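Local coordinates for protein glycosyl hydrolase (Rhizobium leguminosarum bv. trifolii, PDB 5NDX) that probably hydrolyses O-glycosyl bonds as a bacterial orthologue of human alpha-L-iduronidase, a family 39 glycoside hydrolase, at residues A[426-431]-A[520-525]. The protein carries 2 engineered substitutions. Numbering follows the deposited sequence.
Sequences VRLEVS and TQVLVV
Leu428 and Val522 meet tip to tip, and the leucine touches through one methyl: CD2 of Leu428 sits 3.7 Å from CG2 of Val522 and 3.8 Å from CG1, so it nests between both branches of the valine. In the leucine CG lies anti to the backbone N (chi1 176°), and with chi2 at 66° CD1 swings aside while CD2 carries on roughly anti to CA, straight at the valine. Two residues on, Val430 and Val524 face each other more loosely, their CG2 methyls 4.5 Å apart. Both pairs are purely apolar and buried. The backbones stay well apart across this layer of side chains, with CA of Leu428 9.4 Å from CA of Val522 and CA of Val430 8.5 Å from CA of Val524. Strands 422-431 and 518-526 are not neighbours in the sheet order and meet through side chains, as members of facing layers, consistent with a beta-sandwich, away from the sugar-binding pocket of the TIM barrel. Val407 of strand 407-413 touches both Val430 and Val524, extending the apolar layer. Arg427 and Glu429, on the other face of strand 422-431, take no part in this packing and pair with each other instead. NE of Arg427 donates to OE2 of Glu429 at 2.6 Å, in the guanidinium plane and onto the carboxylate's anti lone pair; Arg6 forms a second salt bridge to that same oxygen.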
ATOM      1  N   VAL A 426      25.956   5.696  -9.780  1.00 33.15           N
ATOM      2  CA  VAL A 426      25.301   6.973  -9.937  1.00 32.89           C
ATOM      3  C   VAL A 426      25.996   8.005  -9.050  1.00 33.87           C
ATOM      4  O   VAL A 426      26.265   7.761  -7.836  1.00 34.30           O
ATOM      5  CB  VAL A 426      23.798   6.900  -9.593  1.00 33.34           C
ATOM      6  CG1 VAL A 426      23.138   8.249  -9.553  1.00 34.07           C
ATOM      7  CG2 VAL A 426      23.074   5.998 -10.585  1.00 34.79           C
ATOM      8  N   ARG A 427      26.309   9.146  -9.660  1.00 32.34           N
ATOM      9  CA  ARG A 427      26.715  10.327  -8.903  1.00 33.73           C
ATOM     10  C   ARG A 427      25.494  11.221  -8.903  1.00 34.14           C
ATOM     11  O   ARG A 427      25.071  11.683  -9.962  1.00 33.52           O
ATOM     12  CB  ARG A 427      27.880  11.064  -9.509  1.00 33.74           C
ATOM     13  CG  ARG A 427      28.312  12.314  -8.719  1.00 34.18           C
ATOM     14  CD  ARG A 427      29.364  13.147  -9.461  1.00 34.78           C
ATOM     15  NE  ARG A 427      29.625  14.351  -8.684  1.00 34.29           N
ATOM     16  CZ  ARG A 427      30.560  14.486  -7.738  1.00 33.84           C
ATOM     17  NH1 ARG A 427      31.423  13.529  -7.404  1.00 32.47           N
ATOM     18  NH2 ARG A 427      30.627  15.632  -7.099  1.00 33.98           N
ATOM     19  N   LEU A 428      24.917  11.419  -7.725  1.00 33.77           N
ATOM     20  CA  LEU A 428      23.693  12.183  -7.598  1.00 35.44           C
ATOM     21  C   LEU A 428      24.054  13.547  -7.041  1.00 36.22           C
ATOM     22  O   LEU A 428      24.664  13.637  -5.988  1.00 36.65           O
ATOM     23  CB  LEU A 428      22.727  11.489  -6.652  1.00 35.78           C
ATOM     24  CG  LEU A 428      21.418  12.234  -6.334  1.00 36.96           C
ATOM     25  CD1 LEU A 428      20.578  12.329  -7.589  1.00 37.50           C
ATOM     26  CD2 LEU A 428      20.647  11.465  -5.273  1.00 37.92           C
ATOM     27  N   GLU A 429      23.647  14.581  -7.748  1.00 36.63           N
ATOM     28  CA  GLU A 429      23.836  15.973  -7.351  1.00 40.27           C
ATOM     29  C   GLU A 429      22.463  16.606  -7.172  1.00 39.12           C
ATOM     30  O   GLU A 429      21.586  16.423  -7.990  1.00 39.09           O
ATOM     31  CB  GLU A 429      24.641  16.713  -8.430  1.00 41.57           C
ATOM     32  CG  GLU A 429      26.050  16.124  -8.521  1.00 47.72           C
ATOM     33  CD  GLU A 429      26.970  16.715  -9.582  1.00 52.40           C
ATOM     34  OE1 GLU A 429      26.586  17.710 -10.215  1.00 61.68           O
ATOM     35  OE2 GLU A 429      28.101  16.193  -9.766  1.00 53.83           O
ATOM     36  N   VAL A 430      22.272  17.323  -6.089  1.00 38.44           N
ATOM     37  CA  VAL A 430      21.035  18.052  -5.896  1.00 39.95           C
ATOM     38  C   VAL A 430      21.453  19.528  -5.736  1.00 41.65           C
ATOM     39  O   VAL A 430      22.237  19.847  -4.857  1.00 40.83           O
ATOM     40  CB  VAL A 430      20.256  17.609  -4.661  1.00 39.39           C
ATOM     41  CG1 VAL A 430      18.965  18.423  -4.531  1.00 41.28           C
ATOM     42  CG2 VAL A 430      19.916  16.133  -4.721  1.00 41.06           C
ATOM     43  N   SER A 431      20.913  20.390  -6.578  1.00 39.74           N
ATOM     44  CA  SER A 431      21.186  21.819  -6.516  1.00 42.26           C
ATOM     45  C   SER A 431      19.903  22.598  -6.282  1.00 40.79           C
ATOM     46  O   SER A 431      18.820  22.043  -6.195  1.00 40.61           O
ATOM     47  CB  SER A 431      21.848  22.271  -7.829  1.00 42.89           C
ATOM     48  OG  SER A 431      20.970  22.048  -8.897  1.00 46.04           O
ATOM     49  N   THR A 520      16.218   2.857  -3.944  1.00 27.86           N
ATOM     50  CA  THR A 520      16.917   3.760  -3.052  1.00 28.94           C
ATOM     51  C   THR A 520      16.037   5.010  -2.842  1.00 29.33           C
ATOM     52  O   THR A 520      15.526   5.575  -3.803  1.00 28.32           O
ATOM     53  CB  THR A 520      18.233   4.232  -3.651  1.00 28.97           C
ATOM     54  OG1 THR A 520      19.028   3.121  -4.050  1.00 31.49           O
ATOM     55  CG2 THR A 520      19.064   5.055  -2.679  1.00 29.47           C
ATOM     56  N   GLN A 521      15.907   5.464  -1.599  1.00 28.87           N
ATOM     57  CA  GLN A 521      15.223   6.758  -1.339  1.00 28.58           C
ATOM     58  C   GLN A 521      16.260   7.726  -0.779  1.00 29.24           C
ATOM     59  O   GLN A 521      16.966   7.403   0.182  1.00 29.55           O
ATOM     60  CB  GLN A 521      14.061   6.556  -0.370  1.00 28.83           C
ATOM     61  CG  GLN A 521      13.038   7.664  -0.406  1.00 28.49           C
ATOM     62  CD  GLN A 521      12.225   7.642  -1.660  1.00 30.29           C
ATOM     63  OE1 GLN A 521      12.069   6.594  -2.317  1.00 31.36           O
ATOM     64  NE2 GLN A 521      11.668   8.797  -2.015  1.00 30.12           N
ATOM     65  N   VAL A 522      16.421   8.872  -1.444  1.00 29.68           N
ATOM     66  CA  VAL A 522      17.340   9.903  -1.008  1.00 29.00           C
ATOM     67  C   VAL A 522      16.480  11.080  -0.469  1.00 31.12           C
ATOM     68  O   VAL A 522      15.670  11.656  -1.203  1.00 30.43           O
ATOM     69  CB  VAL A 522      18.170  10.393  -2.181  1.00 30.24           C
ATOM     70  CG1 VAL A 522      19.179  11.451  -1.714  1.00 30.40           C
ATOM     71  CG2 VAL A 522      18.866   9.187  -2.891  1.00 29.98           C
ATOM     72  N   LEU A 523      16.665  11.418   0.798  1.00 30.71           N
ATOM     73  CA  LEU A 523      15.994  12.527   1.429  1.00 32.00           C
ATOM     74  C   LEU A 523      17.059  13.535   1.753  1.00 33.21           C
ATOM     75  O   LEU A 523      18.085  13.175   2.359  1.00 34.42           O
ATOM     76  CB  LEU A 523      15.318  12.084   2.721  1.00 34.54           C
ATOM     77  CG  LEU A 523      14.306  10.933   2.585  1.00 37.16           C
ATOM     78  CD1 LEU A 523      13.821  10.432   3.952  1.00 41.32           C
ATOM     79  CD2 LEU A 523      13.149  11.362   1.758  1.00 36.55           C
ATOM     80  N   VAL A 524      16.861  14.762   1.287  1.00 31.14           N
ATOM     81  CA  VAL A 524      17.746  15.879   1.614  1.00 32.94           C
ATOM     82  C   VAL A 524      16.854  16.939   2.281  1.00 33.99           C
ATOM     83  O   VAL A 524      15.988  17.516   1.620  1.00 32.58           O
ATOM     84  CB  VAL A 524      18.395  16.459   0.384  1.00 33.74           C
ATOM     85  CG1 VAL A 524      19.311  17.604   0.775  1.00 36.26           C
ATOM     86  CG2 VAL A 524      19.215  15.392  -0.362  1.00 33.79           C
ATOM     87  N   VAL A 525      17.014  17.128   3.591  1.00 32.87           N
ATOM     88  CA  VAL A 525      16.047  17.912   4.340  1.00 33.91           C
ATOM     89  C   VAL A 525      16.735  19.097   5.051  1.00 33.93           C
ATOM     90  O   VAL A 525      17.829  18.941   5.528  1.00 33.42           O
ATOM     91  CB  VAL A 525      15.257  17.067   5.337  1.00 33.83           C
ATOM     92  CG1 VAL A 525      14.510  16.003   4.591  1.00 35.02           C
ATOM     93  CG2 VAL A 525      16.132  16.422   6.396  1.00 36.12           C
TER